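Local coordinates for NADH oxidoreductase (Mesorhizobium loti, PDB 3PI7), which probably binds NADPH and acts as an NAD(P)H-dependent oxidoreductase, perhaps a quinone reductase, with a GroES-like fold and a Rossmann fold, at residues A[47-60]-A[86-100]. Numbering follows the deposited sequence. Where two conformers were deposited one is given.
Sequences PGPSQVLIKVNLAS and EGVGTIVAGGDEPYA
V52, I54 and I91 pack side by side on one face of an antiparallel pairing in the GroES-like domain, where strands 51-56 and 58-60 run along the long, bent strand 86-94. I91 reaches both from the opposing strand: its CG2 meets V52 CB at 3.7 Å, while its CG1 reaches I54 CG1 at 3.8 Å, the chains passing at a slant. I91 also touches V108 and I54 touches F110 of strand 107-111, the next strand of the same sheet, which extends this apolar face. On the opposite face, L53 lies with CG anti to its backbone N (chi1 -177°), which brings CD2 against V92 CG2 at 4.0 Å, and its CB abuts A93 CB. Both V92 and A93 face L53 in a classic beta bulge. Toward the corner at N57, I54 CG2 lies 3.6 Å from G89 CA, where a side chain on G89 would collide with it and with K55 O. At the far end E86 stretches past S60, its CG 3.7 Å from S60 CB. The buried carboxylate is held by the backbone N of V148 at OE1 and N62 ND2 at OE2, while S60 OG turns to A144 O. With an alanine here in place of E86, the V148 N-H and the N62 amide would probably lose their acceptor, and a gap would be likely to open beside S60. A second classic bulge sets N57 and L58 together against V88, whose carbonyl O accepts from both: N57 N approaches in the carbonyl plane at 2.7 Å, L58 N, tilted 20° from that plane, at a longer 3.3 Å.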
ATOM      1  N   PRO A  47      22.354  27.970 -19.792  1.00 16.02           N
ATOM      2  CA  PRO A  47      21.878  27.645 -18.434  1.00 15.68           C
ATOM      3  C   PRO A  47      21.155  28.818 -17.811  1.00 17.22           C
ATOM      4  O   PRO A  47      21.537  29.975 -18.039  1.00 17.21           O
ATOM      5  CB  PRO A  47      23.164  27.359 -17.671  1.00 16.47           C
ATOM      6  CG  PRO A  47      24.203  28.180 -18.362  1.00 21.20           C
ATOM      7  CD  PRO A  47      23.817  28.176 -19.823  1.00 16.84           C
ATOM      8  N   GLY A  48      20.138  28.503 -17.027  1.00 13.56           N
ATOM      9  CA  GLY A  48      19.399  29.493 -16.252  1.00 15.01           C
ATOM     10  C   GLY A  48      20.235  29.926 -15.058  1.00 19.47           C
ATOM     11  O   GLY A  48      21.299  29.355 -14.807  1.00 17.11           O
ATOM     12  N   PRO A  49      19.750  30.875 -14.250  1.00 16.81           N
ATOM     13  CA  PRO A  49      20.571  31.394 -13.122  1.00 17.22           C
ATOM     14  C   PRO A  49      21.133  30.346 -12.150  1.00 18.86           C
ATOM     15  O   PRO A  49      22.271  30.508 -11.731  1.00 18.55           O
ATOM     16  CB  PRO A  49      19.607  32.333 -12.397  1.00 19.48           C
ATOM     17  CG  PRO A  49      18.727  32.840 -13.490  1.00 24.13           C
ATOM     18  CD  PRO A  49      18.516  31.669 -14.423  1.00 19.25           C
ATOM     19  N   SER A  50      20.380  29.279 -11.830  1.00 15.11           N
ATOM     20  CA  SER A  50      20.769  28.235 -10.872  1.00 15.07           C
ATOM     21  C   SER A  50      21.353  27.001 -11.557  1.00 16.96           C
ATOM     22  O   SER A  50      21.589  25.986 -10.896  1.00 16.49           O
ATOM     23  CB  SER A  50      19.543  27.807 -10.053  1.00 17.37           C
ATOM     24  OG  SER A  50      18.536  27.236 -10.887  1.00 18.43           O
ATOM     25  N   GLN A  51      21.580  27.082 -12.882  1.00 13.04           N
ATOM     26  CA  GLN A  51      21.999  25.929 -13.674  1.00 12.25           C
ATOM     27  C   GLN A  51      23.397  26.038 -14.232  1.00 13.78           C
ATOM     28  O   GLN A  51      23.997  27.113 -14.269  1.00 11.79           O
ATOM     29  CB  GLN A  51      21.028  25.740 -14.856  1.00 13.80           C
ATOM     30  CG  GLN A  51      19.582  25.555 -14.450  1.00 12.97           C
ATOM     31  CD  GLN A  51      18.679  25.444 -15.657  1.00 16.60           C
ATOM     32  OE1 GLN A  51      18.847  26.137 -16.680  1.00 15.17           O
ATOM     33  NE2 GLN A  51      17.694  24.572 -15.565  1.00 15.63           N
ATOM     34  N   VAL A  52      23.906  24.890 -14.698  1.00 11.40           N
ATOM     35  CA  VAL A  52      25.202  24.799 -15.307  1.00 11.12           C
ATOM     36  C   VAL A  52      25.068  24.090 -16.638  1.00 13.63           C
ATOM     37  O   VAL A  52      24.162  23.268 -16.825  1.00 12.04           O
ATOM     38  CB  VAL A  52      26.238  24.096 -14.387  1.00 13.18           C
ATOM     39  CG1 VAL A  52      26.551  24.957 -13.171  1.00 13.66           C
ATOM     40  CG2 VAL A  52      25.742  22.699 -13.973  1.00 12.58           C
ATOM     41  N   LEU A  53      25.945  24.443 -17.556  1.00  9.68           N
ATOM     42  CA  LEU A  53      26.029  23.807 -18.867  1.00 10.18           C
ATOM     43  C   LEU A  53      27.212  22.875 -18.812  1.00 13.07           C
ATOM     44  O   LEU A  53      28.355  23.307 -18.547  1.00 12.65           O
ATOM     45  CB  LEU A  53      26.224  24.870 -19.961  1.00  9.68           C
ATOM     46  CG  LEU A  53      26.259  24.313 -21.358  1.00 12.30           C
ATOM     47  CD1 LEU A  53      24.880  23.750 -21.775  1.00 11.96           C
ATOM     48  CD2 LEU A  53      26.755  25.324 -22.335  1.00 16.19           C
ATOM     49  N   ILE A  54      26.953  21.605 -19.044  1.00 10.66           N
ATOM     50  CA  ILE A  54      27.991  20.583 -18.946  1.00  8.96           C
ATOM     51  C   ILE A  54      28.368  20.035 -20.312  1.00 12.46           C
ATOM     52  O   ILE A  54      27.485  19.581 -21.057  1.00 11.27           O
ATOM     53  CB  ILE A  54      27.496  19.439 -18.029  1.00 10.56           C
ATOM     54  CG1 ILE A  54      27.105  19.950 -16.605  1.00 11.14           C
ATOM     55  CG2 ILE A  54      28.552  18.358 -17.899  1.00 11.28           C
ATOM     56  CD1 ILE A  54      25.852  19.458 -16.179  1.00 19.13           C
ATOM     57  N   LYS A  55      29.684  19.951 -20.583  1.00  9.98           N
ATOM     58  CA  LYS A  55      30.220  19.290 -21.751  1.00  9.78           C
ATOM     59  C   LYS A  55      30.272  17.835 -21.373  1.00 13.79           C
ATOM     60  O   LYS A  55      31.087  17.460 -20.535  1.00 12.73           O
ATOM     61  CB  LYS A  55      31.620  19.845 -22.115  1.00 11.61           C
ATOM     62  CG  LYS A  55      32.159  19.194 -23.369  1.00 18.46           C
ATOM     63  CD  LYS A  55      33.584  19.649 -23.766  1.00 17.36           C
ATOM     64  CE  LYS A  55      33.836  19.122 -25.175  1.00 25.41           C
ATOM     65  NZ  LYS A  55      34.909  19.889 -25.883  1.00 32.49           N
ATOM     66  N   VAL A  56      29.359  17.027 -21.935  1.00 10.68           N
ATOM     67  CA  VAL A  56      29.204  15.635 -21.555  1.00  9.56           C
ATOM     68  C   VAL A  56      30.328  14.766 -22.059  1.00 14.83           C
ATOM     69  O   VAL A  56      30.616  14.735 -23.267  1.00 15.58           O
ATOM     70  CB  VAL A  56      27.832  15.077 -22.046  1.00 11.23           C
ATOM     71  CG1 VAL A  56      27.627  13.669 -21.530  1.00 10.90           C
ATOM     72  CG2 VAL A  56      26.678  15.977 -21.612  1.00 10.38           C
ATOM     73  N   ASN A  57      30.931  14.016 -21.111  1.00 11.51           N
ATOM     74  CA  ASN A  57      31.979  13.067 -21.426  0.70 13.00           C
ATOM     75  C   ASN A  57      31.349  11.695 -21.679  1.00 16.24           C
ATOM     76  O   ASN A  57      31.636  11.072 -22.695  1.00 15.26           O
ATOM     77  CB  ASN A  57      33.023  13.015 -20.300  0.70 14.88           C
ATOM     78  CG  ASN A  57      34.123  12.016 -20.567  0.70 30.29           C
ATOM     79  OD1 ASN A  57      34.507  11.765 -21.711  0.70 32.98           O
ATOM     80  ND2 ASN A  57      34.691  11.471 -19.518  0.70 24.16           N
ATOM     81  N   LEU A  58      30.476  11.243 -20.765  1.00 12.03           N
ATOM     82  CA  LEU A  58      29.797   9.951 -20.847  0.50 12.39           C
ATOM     83  C   LEU A  58      28.413  10.093 -20.270  1.00 16.42           C
ATOM     84  O   LEU A  58      28.252  10.789 -19.270  1.00 15.99           O
ATOM     85  CB  LEU A  58      30.574   8.858 -20.062  0.50 12.41           C
ATOM     86  CG  LEU A  58      31.944   8.381 -20.567  0.50 15.49           C
ATOM     87  CD1 LEU A  58      32.676   7.596 -19.490  0.50 14.71           C
ATOM     88  CD2 LEU A  58      31.818   7.507 -21.814  0.50 16.55           C
ATOM     89  N   ALA A  59      27.425   9.444 -20.867  1.00 12.53           N
ATOM     90  CA  ALA A  59      26.078   9.504 -20.313  1.00 13.14           C
ATOM     91  C   ALA A  59      25.615   8.079 -20.043  1.00 15.97           C
ATOM     92  O   ALA A  59      25.933   7.185 -20.809  1.00 16.88           O
ATOM     93  CB  ALA A  59      25.130  10.220 -21.282  1.00 13.53           C
ATOM     94  N   SER A  60      24.943   7.855 -18.926  1.00 13.62           N
ATOM     95  CA  SER A  60      24.398   6.536 -18.606  1.00 14.52           C
ATOM     96  C   SER A  60      23.100   6.307 -19.329  1.00 17.03           C
ATOM     97  O   SER A  60      22.417   7.259 -19.725  1.00 16.56           O
ATOM     98  CB  SER A  60      24.111   6.404 -17.112  1.00 18.63           C
ATOM     99  OG  SER A  60      25.247   6.383 -16.280  1.00 32.63           O
ATOM    100  N   GLU A  86      21.319  11.261 -16.686  1.00 11.88           N
ATOM    101  CA  GLU A  86      22.562  11.456 -15.957  1.00 12.35           C
ATOM    102  C   GLU A  86      23.808  11.262 -16.806  1.00 12.61           C
ATOM    103  O   GLU A  86      23.796  10.588 -17.826  1.00 12.81           O
ATOM    104  CB  GLU A  86      22.666  10.555 -14.691  1.00 15.33           C
ATOM    105  CG  GLU A  86      23.078   9.110 -14.883  1.00 23.02           C
ATOM    106  CD  GLU A  86      23.203   8.212 -13.657  1.00 28.42           C
ATOM    107  OE1 GLU A  86      23.662   8.663 -12.575  1.00 17.91           O
ATOM    108  OE2 GLU A  86      22.870   7.018 -13.810  1.00 21.84           O
ATOM    109  N   GLY A  87      24.912  11.771 -16.290  1.00 10.09           N
ATOM    110  CA  GLY A  87      26.191  11.553 -16.930  1.00 10.22           C
ATOM    111  C   GLY A  87      27.315  12.160 -16.144  1.00 13.36           C
ATOM    112  O   GLY A  87      27.167  12.527 -14.961  1.00 11.58           O
ATOM    113  N   VAL A  88      28.435  12.290 -16.826  1.00 10.22           N
ATOM    114  CA  VAL A  88      29.605  12.923 -16.259  1.00 10.53           C
ATOM    115  C   VAL A  88      30.124  13.889 -17.310  1.00 13.08           C
ATOM    116  O   VAL A  88      30.103  13.613 -18.524  1.00 11.90           O
ATOM    117  CB  VAL A  88      30.678  11.898 -15.799  1.00 14.74           C
ATOM    118  CG1 VAL A  88      31.221  11.107 -16.987  1.00 14.47           C
ATOM    119  CG2 VAL A  88      31.822  12.571 -15.025  1.00 15.31           C
ATOM    120  N   GLY A  89      30.649  14.998 -16.839  1.00 13.26           N
ATOM    121  CA  GLY A  89      31.230  15.937 -17.777  1.00 12.50           C
ATOM    122  C   GLY A  89      31.841  17.108 -17.073  1.00 13.92           C
ATOM    123  O   GLY A  89      31.880  17.145 -15.844  1.00 13.39           O
ATOM    124  N   THR A  90      32.273  18.093 -17.849  1.00 11.68           N
ATOM    125  CA  THR A  90      32.913  19.268 -17.281  1.00 10.55           C
ATOM    126  C   THR A  90      32.014  20.457 -17.471  1.00 12.65           C
ATOM    127  O   THR A  90      31.500  20.657 -18.560  1.00 11.97           O
ATOM    128  CB  THR A  90      34.278  19.487 -17.927  1.00 17.35           C
ATOM    129  OG1 THR A  90      35.118  18.383 -17.550  1.00 22.53           O
ATOM    130  CG2 THR A  90      34.944  20.779 -17.463  1.00 11.25           C
ATOM    131  N   ILE A  91      31.852  21.251 -16.420  1.00  9.54           N
ATOM    132  CA  ILE A  91      31.013  22.465 -16.517  1.00 10.04           C
ATOM    133  C   ILE A  91      31.760  23.560 -17.268  1.00 14.26           C
ATOM    134  O   ILE A  91      32.836  23.978 -16.850  1.00 13.73           O
ATOM    135  CB  ILE A  91      30.545  22.939 -15.125  1.00 11.37           C
ATOM    136  CG1 ILE A  91      29.607  21.851 -14.510  1.00 11.06           C
ATOM    137  CG2 ILE A  91      29.802  24.293 -15.296  1.00 11.79           C
ATOM    138  CD1 ILE A  91      29.392  21.951 -13.079  1.00 10.73           C
ATOM    139  N   VAL A  92      31.154  24.049 -18.371  1.00 11.81           N
ATOM    140  CA  VAL A  92      31.790  25.028 -19.243  1.00 11.54           C
ATOM    141  C   VAL A  92      31.121  26.378 -19.107  1.00 16.81           C
ATOM    142  O   VAL A  92      31.700  27.364 -19.556  1.00 16.87           O
ATOM    143  CB  VAL A  92      31.852  24.542 -20.733  1.00 12.66           C
ATOM    144  CG1 VAL A  92      32.800  23.330 -20.855  1.00 11.71           C
ATOM    145  CG2 VAL A  92      30.452  24.208 -21.277  1.00 11.55           C
ATOM    146  N   ALA A  93      29.925  26.437 -18.500  1.00 13.17           N
ATOM    147  CA  ALA A  93      29.223  27.705 -18.261  1.00 13.71           C
ATOM    148  C   ALA A  93      28.229  27.534 -17.123  1.00 17.41           C
ATOM    149  O   ALA A  93      27.787  26.423 -16.855  1.00 16.16           O
ATOM    150  CB  ALA A  93      28.496  28.190 -19.521  1.00 14.41           C
ATOM    151  N   GLY A  94      27.913  28.622 -16.444  1.00 16.90           N
ATOM    152  CA  GLY A  94      26.944  28.581 -15.357  1.00 17.00           C
ATOM    153  C   GLY A  94      26.075  29.807 -15.412  1.00 20.81           C
ATOM    154  O   GLY A  94      26.492  30.810 -15.975  1.00 17.98           O
ATOM    155  N   GLY A  95      24.887  29.724 -14.822  1.00 17.54           N
ATOM    156  CA  GLY A  95      24.020  30.876 -14.616  1.00 17.07           C
ATOM    157  C   GLY A  95      24.675  31.796 -13.604  1.00 21.77           C
ATOM    158  O   GLY A  95      25.700  31.436 -13.023  1.00 21.87           O
ATOM    159  N   ASP A  96      24.115  32.993 -13.401  1.00 18.49           N
ATOM    160  CA  ASP A  96      24.725  34.029 -12.562  1.00 19.77           C
ATOM    161  C   ASP A  96      24.701  33.748 -11.058  1.00 22.22           C
ATOM    162  O   ASP A  96      25.372  34.462 -10.317  1.00 24.23           O
ATOM    163  CB  ASP A  96      24.073  35.398 -12.840  1.00 23.01           C
ATOM    164  CG  ASP A  96      24.566  36.097 -14.110  1.00 43.37           C
ATOM    165  OD1 ASP A  96      25.596  35.641 -14.694  1.00 42.35           O
ATOM    166  OD2 ASP A  96      23.943  37.114 -14.511  1.00 54.38           O
ATOM    167  N   GLU A  97      23.986  32.730 -10.594  1.00 17.18           N
ATOM    168  CA  GLU A  97      23.971  32.465  -9.151  1.00 15.53           C
ATOM    169  C   GLU A  97      25.333  31.891  -8.720  1.00 21.03           C
ATOM    170  O   GLU A  97      25.959  31.148  -9.483  1.00 19.42           O
ATOM    171  CB  GLU A  97      22.824  31.542  -8.772  1.00 16.64           C
ATOM    172  CG  GLU A  97      21.480  32.248  -8.897  1.00 20.96           C
ATOM    173  CD  GLU A  97      20.236  31.428  -8.613  1.00 33.94           C
ATOM    174  OE1 GLU A  97      20.354  30.318  -8.045  1.00 27.29           O
ATOM    175  OE2 GLU A  97      19.130  31.944  -8.886  1.00 31.63           O
ATOM    176  N   PRO A  98      25.828  32.281  -7.529  1.00 18.67           N
ATOM    177  CA  PRO A  98      27.168  31.846  -7.104  1.00 17.50           C
ATOM    178  C   PRO A  98      27.399  30.339  -7.120  1.00 17.82           C
ATOM    179  O   PRO A  98      28.484  29.919  -7.504  1.00 18.30           O
ATOM    180  CB  PRO A  98      27.275  32.389  -5.683  1.00 19.47           C
ATOM    181  CG  PRO A  98      26.389  33.573  -5.666  1.00 23.88           C
ATOM    182  CD  PRO A  98      25.226  33.212  -6.545  1.00 19.77           C
ATOM    183  N   TYR A  99      26.430  29.532  -6.695  1.00 14.18           N
ATOM    184  CA  TYR A  99      26.606  28.070  -6.727  1.00 12.95           C
ATOM    185  C   TYR A  99      26.972  27.625  -8.152  1.00 16.79           C
ATOM    186  O   TYR A  99      27.929  26.867  -8.328  1.00 14.75           O
ATOM    187  CB  TYR A  99      25.298  27.392  -6.270  1.00 14.13           C
ATOM    188  CG  TYR A  99      25.330  25.913  -5.939  1.00 15.30           C
ATOM    189  CD1 TYR A  99      26.484  25.161  -6.102  1.00 16.21           C
ATOM    190  CD2 TYR A  99      24.194  25.268  -5.454  1.00 17.09           C
ATOM    191  CE1 TYR A  99      26.512  23.799  -5.783  1.00 17.04           C
ATOM    192  CE2 TYR A  99      24.204  23.911  -5.157  1.00 18.21           C
ATOM    193  CZ  TYR A  99      25.356  23.174  -5.343  1.00 20.54           C
ATOM    194  OH  TYR A  99      25.330  21.847  -5.003  1.00 19.60           O
ATOM    195  N   ALA A 100      26.212  28.107  -9.165  1.00 14.81           N
ATOM    196  CA  ALA A 100      26.454  27.740 -10.567  1.00 14.76           C
ATOM    197  C   ALA A 100      27.817  28.272 -11.016  1.00 16.49           C
ATOM    198  O   ALA A 100      28.612  27.513 -11.564  1.00 15.02           O
ATOM    199  CB  ALA A 100      25.341  28.288 -11.454  1.00 15.11           C
TER
HETATM  200  O   HOH W   1      20.868   8.769 -18.002  1.00 17.85           O